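Local coordinates for penicillin-binding protein PbpB (Mycobacterium tuberculosis, PDB 6KGV) that makes cross-linked peptidoglycan for the mycobacterial cell wall from lipid intermediates, with a penicillin-sensitive transpeptidase domain that joins the peptide subunits, at residues Y494-A499 against I513-P518. Residues are numbered along the deposited sequence; the frame is centred on the assembly and turned at random.
Sequences YWITFA and IMLDNP. With AXL (2-{1-[2-amino-2-(4-hydroxy-phenyl)-acetylamino]-2-oxo-ethyl}-5,5-dimethyl-thiazolidine-4-carboxylic acid), chain F.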
loop_
_atom_site.group_PDB
_atom_site.type_symbol
_atom_site.label_atom_id
_atom_site.label_comp_id
_atom_site.label_asym_id
_atom_site.label_seq_id
_atom_site.Cartn_x
_atom_site.Cartn_y
_atom_site.Cartn_z
ATOM N N TYR A 494 -3.421 15.719 -8.674
ATOM C CA TYR A 494 -2.374 14.820 -8.212
ATOM C C TYR A 494 -2.931 13.588 -7.516
ATOM O O TYR A 494 -3.996 13.623 -6.902
ATOM C CB TYR A 494 -1.421 15.524 -7.240
ATOM C CG TYR A 494 -0.901 16.848 -7.740
ATOM C CD1 TYR A 494 0.008 16.909 -8.790
ATOM C CD2 TYR A 494 -1.299 18.035 -7.149
ATOM C CE1 TYR A 494 0.496 18.126 -9.248
ATOM C CE2 TYR A 494 -0.814 19.256 -7.591
ATOM C CZ TYR A 494 0.080 19.294 -8.646
ATOM O OH TYR A 494 0.562 20.508 -9.100
ATOM N N TRP A 495 -2.189 12.491 -7.626
ATOM C CA TRP A 495 -2.231 11.434 -6.630
ATOM C C TRP A 495 -1.197 11.787 -5.577
ATOM O O TRP A 495 -0.031 12.003 -5.911
ATOM C CB TRP A 495 -1.916 10.061 -7.222
ATOM C CG TRP A 495 -2.969 9.505 -8.135
ATOM C CD1 TRP A 495 -4.220 9.059 -7.788
ATOM C CD2 TRP A 495 -2.844 9.289 -9.545
ATOM N NE1 TRP A 495 -4.889 8.594 -8.905
ATOM C CE2 TRP A 495 -4.068 8.722 -9.994
ATOM C CE3 TRP A 495 -1.821 9.524 -10.474
ATOM C CZ2 TRP A 495 -4.291 8.386 -11.327
ATOM C CZ3 TRP A 495 -2.043 9.190 -11.801
ATOM C CH2 TRP A 495 -3.274 8.626 -12.219
ATOM N N ILE A 496 -1.624 11.882 -4.321
ATOM C CA ILE A 496 -0.722 12.091 -3.198
ATOM C C ILE A 496 -0.494 10.733 -2.543
ATOM O O ILE A 496 -1.455 9.983 -2.312
ATOM C CB ILE A 496 -1.305 13.101 -2.195
ATOM C CG1 ILE A 496 -1.578 14.454 -2.875
ATOM C CG2 ILE A 496 -0.399 13.237 -0.994
ATOM C CD1 ILE A 496 -0.448 15.008 -3.685
ATOM N N THR A 497 0.771 10.403 -2.273
ATOM C CA THR A 497 1.143 9.118 -1.701
ATOM C C THR A 497 2.088 9.315 -0.531
ATOM O O THR A 497 2.858 10.281 -0.477
ATOM C CB THR A 497 1.841 8.201 -2.722
ATOM O OG1 THR A 497 2.830 8.952 -3.437
ATOM C CG2 THR A 497 0.837 7.615 -3.710
ATOM N N PHE A 498 2.016 8.376 0.408
ATOM C CA PHE A 498 3.049 8.218 1.414
ATOM C C PHE A 498 3.197 6.729 1.674
ATOM O O PHE A 498 2.211 5.990 1.652
ATOM C CB PHE A 498 2.724 8.979 2.715
ATOM C CG PHE A 498 3.925 9.150 3.640
ATOM C CD1 PHE A 498 4.303 8.135 4.506
ATOM C CD2 PHE A 498 4.675 10.319 3.622
ATOM C CE1 PHE A 498 5.400 8.278 5.345
ATOM C CE2 PHE A 498 5.778 10.478 4.462
ATOM C CZ PHE A 498 6.141 9.449 5.323
ATOM N N ALA A 499 4.428 6.283 1.867
ATOM C CA ALA A 499 4.682 4.910 2.277
ATOM C C ALA A 499 5.771 4.951 3.326
ATOM O O ALA A 499 6.745 5.691 3.179
ATOM C CB ALA A 499 5.127 4.013 1.118
ATOM N N ILE A 513 -0.289 4.758 1.675
ATOM C CA ILE A 513 -1.439 5.662 1.631
ATOM C C ILE A 513 -1.491 6.331 0.267
ATOM O O ILE A 513 -0.466 6.788 -0.246
ATOM C CB ILE A 513 -1.361 6.752 2.728
ATOM C CG1 ILE A 513 -1.304 6.147 4.126
ATOM C CG2 ILE A 513 -2.563 7.712 2.626
ATOM C CD1 ILE A 513 -0.808 7.150 5.206
ATOM N N MET A 514 -2.688 6.449 -0.298
ATOM C CA MET A 514 -2.877 7.311 -1.456
ATOM C C MET A 514 -4.104 8.202 -1.264
ATOM O O MET A 514 -5.156 7.745 -0.816
ATOM C CB MET A 514 -2.989 6.485 -2.761
ATOM C CG MET A 514 -3.091 7.348 -4.017
ATOM S SD MET A 514 -4.817 7.803 -4.374
ATOM C CE MET A 514 -5.389 6.238 -5.057
ATOM N N LEU A 515 -3.953 9.486 -1.576
ATOM C CA LEU A 515 -5.057 10.451 -1.583
ATOM C C LEU A 515 -5.271 10.890 -3.021
ATOM O O LEU A 515 -4.336 11.369 -3.671
ATOM C CB LEU A 515 -4.762 11.678 -0.717
ATOM C CG LEU A 515 -4.816 11.682 0.813
ATOM C CD1 LEU A 515 -4.117 10.510 1.376
ATOM C CD2 LEU A 515 -4.163 12.950 1.351
ATOM N N ASP A 516 -6.483 10.714 -3.521
ATOM C CA ASP A 516 -6.794 11.087 -4.894
ATOM C C ASP A 516 -7.171 12.566 -4.907
ATOM O O ASP A 516 -8.318 12.935 -4.624
ATOM C CB ASP A 516 -7.906 10.216 -5.460
ATOM C CG ASP A 516 -8.218 10.563 -6.900
ATOM O OD1 ASP A 516 -7.614 11.533 -7.424
ATOM O OD2 ASP A 516 -9.058 9.875 -7.503
ATOM N N ASN A 517 -6.190 13.406 -5.238
ATOM C CA ASN A 517 -6.312 14.836 -5.493
ATOM C C ASN A 517 -6.953 15.585 -4.331
ATOM O O ASN A 517 -8.031 16.171 -4.477
ATOM C CB ASN A 517 -7.104 15.086 -6.779
ATOM C CG ASN A 517 -6.937 16.519 -7.284
ATOM O OD1 ASN A 517 -5.818 17.059 -7.321
ATOM N ND2 ASN A 517 -8.043 17.148 -7.643
ATOM N N PRO A 518 -6.321 15.606 -3.169
ATOM C CA PRO A 518 -6.872 16.383 -2.060
ATOM C C PRO A 518 -6.684 17.880 -2.282
ATOM O O PRO A 518 -5.736 18.334 -2.935
ATOM C CB PRO A 518 -6.047 15.904 -0.863
ATOM C CG PRO A 518 -4.679 15.662 -1.475
ATOM C CD PRO A 518 -5.010 15.025 -2.831
HETATM C C1 AXL F . 7.677 13.220 -6.848
HETATM O O1 AXL F . 6.515 12.950 -6.544
HETATM C C2 AXL F . 8.076 14.603 -7.352
HETATM C C3 AXL F . 8.688 15.298 -6.145
HETATM S S4 AXL F . 8.378 17.038 -6.087
HETATM C C5 AXL F . 7.484 17.041 -4.554
HETATM C C51 AXL F . 8.412 17.486 -3.422
HETATM C C52 AXL F . 6.266 17.978 -4.618
HETATM C C6 AXL F . 7.019 15.594 -4.380
HETATM C C61 AXL F . 6.772 15.206 -2.957
HETATM O O62 AXL F . 5.718 15.590 -2.407
HETATM O O63 AXL F . 7.631 14.500 -2.382
HETATM N N7 AXL F . 8.027 14.760 -4.979
HETATM N N8 AXL F . 6.958 15.364 -7.891
HETATM C C9 AXL F . 6.931 15.869 -9.139
HETATM O O91 AXL F . 7.905 15.885 -9.876
HETATM C C10 AXL F . 5.614 16.427 -9.642
HETATM N N11 AXL F . 5.652 16.661 -11.075
HETATM C C12 AXL F . 5.267 17.697 -8.971
HETATM C C13 AXL F . 4.142 17.737 -8.170
HETATM C C14 AXL F . 3.767 18.908 -7.517
HETATM C C15 AXL F . 4.534 20.055 -7.677
HETATM C C16 AXL F . 5.672 20.024 -8.481
HETATM C C17 AXL F . 6.036 18.847 -9.137
HETATM O O18 AXL F . 4.163 21.194 -7.037
#
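Strand residues Ile-496 and Phe-498 pair with Leu-515 and Ile-513 in an antiparallel hairpin, the two short strand segments running at 164° to each other. Each of these hydrogen-bonded pairs exchanges two backbone bonds; Ile-496 N reaches Leu-515 O at 2.8 Å, nearly straight, and Leu-515 N returns to Ile-496 O at 2.7 Å. Between them, at the non-hydrogen-bonded pair Thr-497 and Met-514, Met-514 CA comes to 3.1 Å from Ile-496 O in a CA-H...O contact. Where the second strand ends, Asn-517 takes over the pairing with its side chain. With CG anti to the backbone N (chi1 -165°), its amide OD1 accepts a hydrogen bond from Tyr-494 N at 3.1 Å, the donor lying above the carbonyl plane, while Asn-517 N makes a weak bond back to Tyr-494 O. The hairpin joins strands 493-502 and 509-516 in the antiparallel sheet of the transpeptidase domain, a member of the beta-lactamase clan. Strand 473-483, on the other flank of 493-502, contributes Thr-476 and Thr-478 to the binding of the penicillin-derived ligand AXL, and the Tyr-494 ring meets the ligand's hydroxyphenyl group obliquely, CE1 to C14 3.8 Å. On one face of the sheet, Met-514 bends at chi2 and chi3 and brings SD to 3.7 Å from Trp-495 CD1, a Met-aromatic contact in which the sulfur approaches the indole obliquely. Thr-497 CG2 packs beside Met-514 CG. Asp-516 shares this face, its OD1 hydrogen-bonded to Gln-481 of strand 473-483. On the opposite face Ile-496 CB sits beside Leu-515 CB, and Ile-496 CG1 packs against CD and CG of Pro-518, 3.5 Å from CD. Farther along, Ile-513 and Phe-498 meet Phe-534 of helix 531-544, which covers this end of the face.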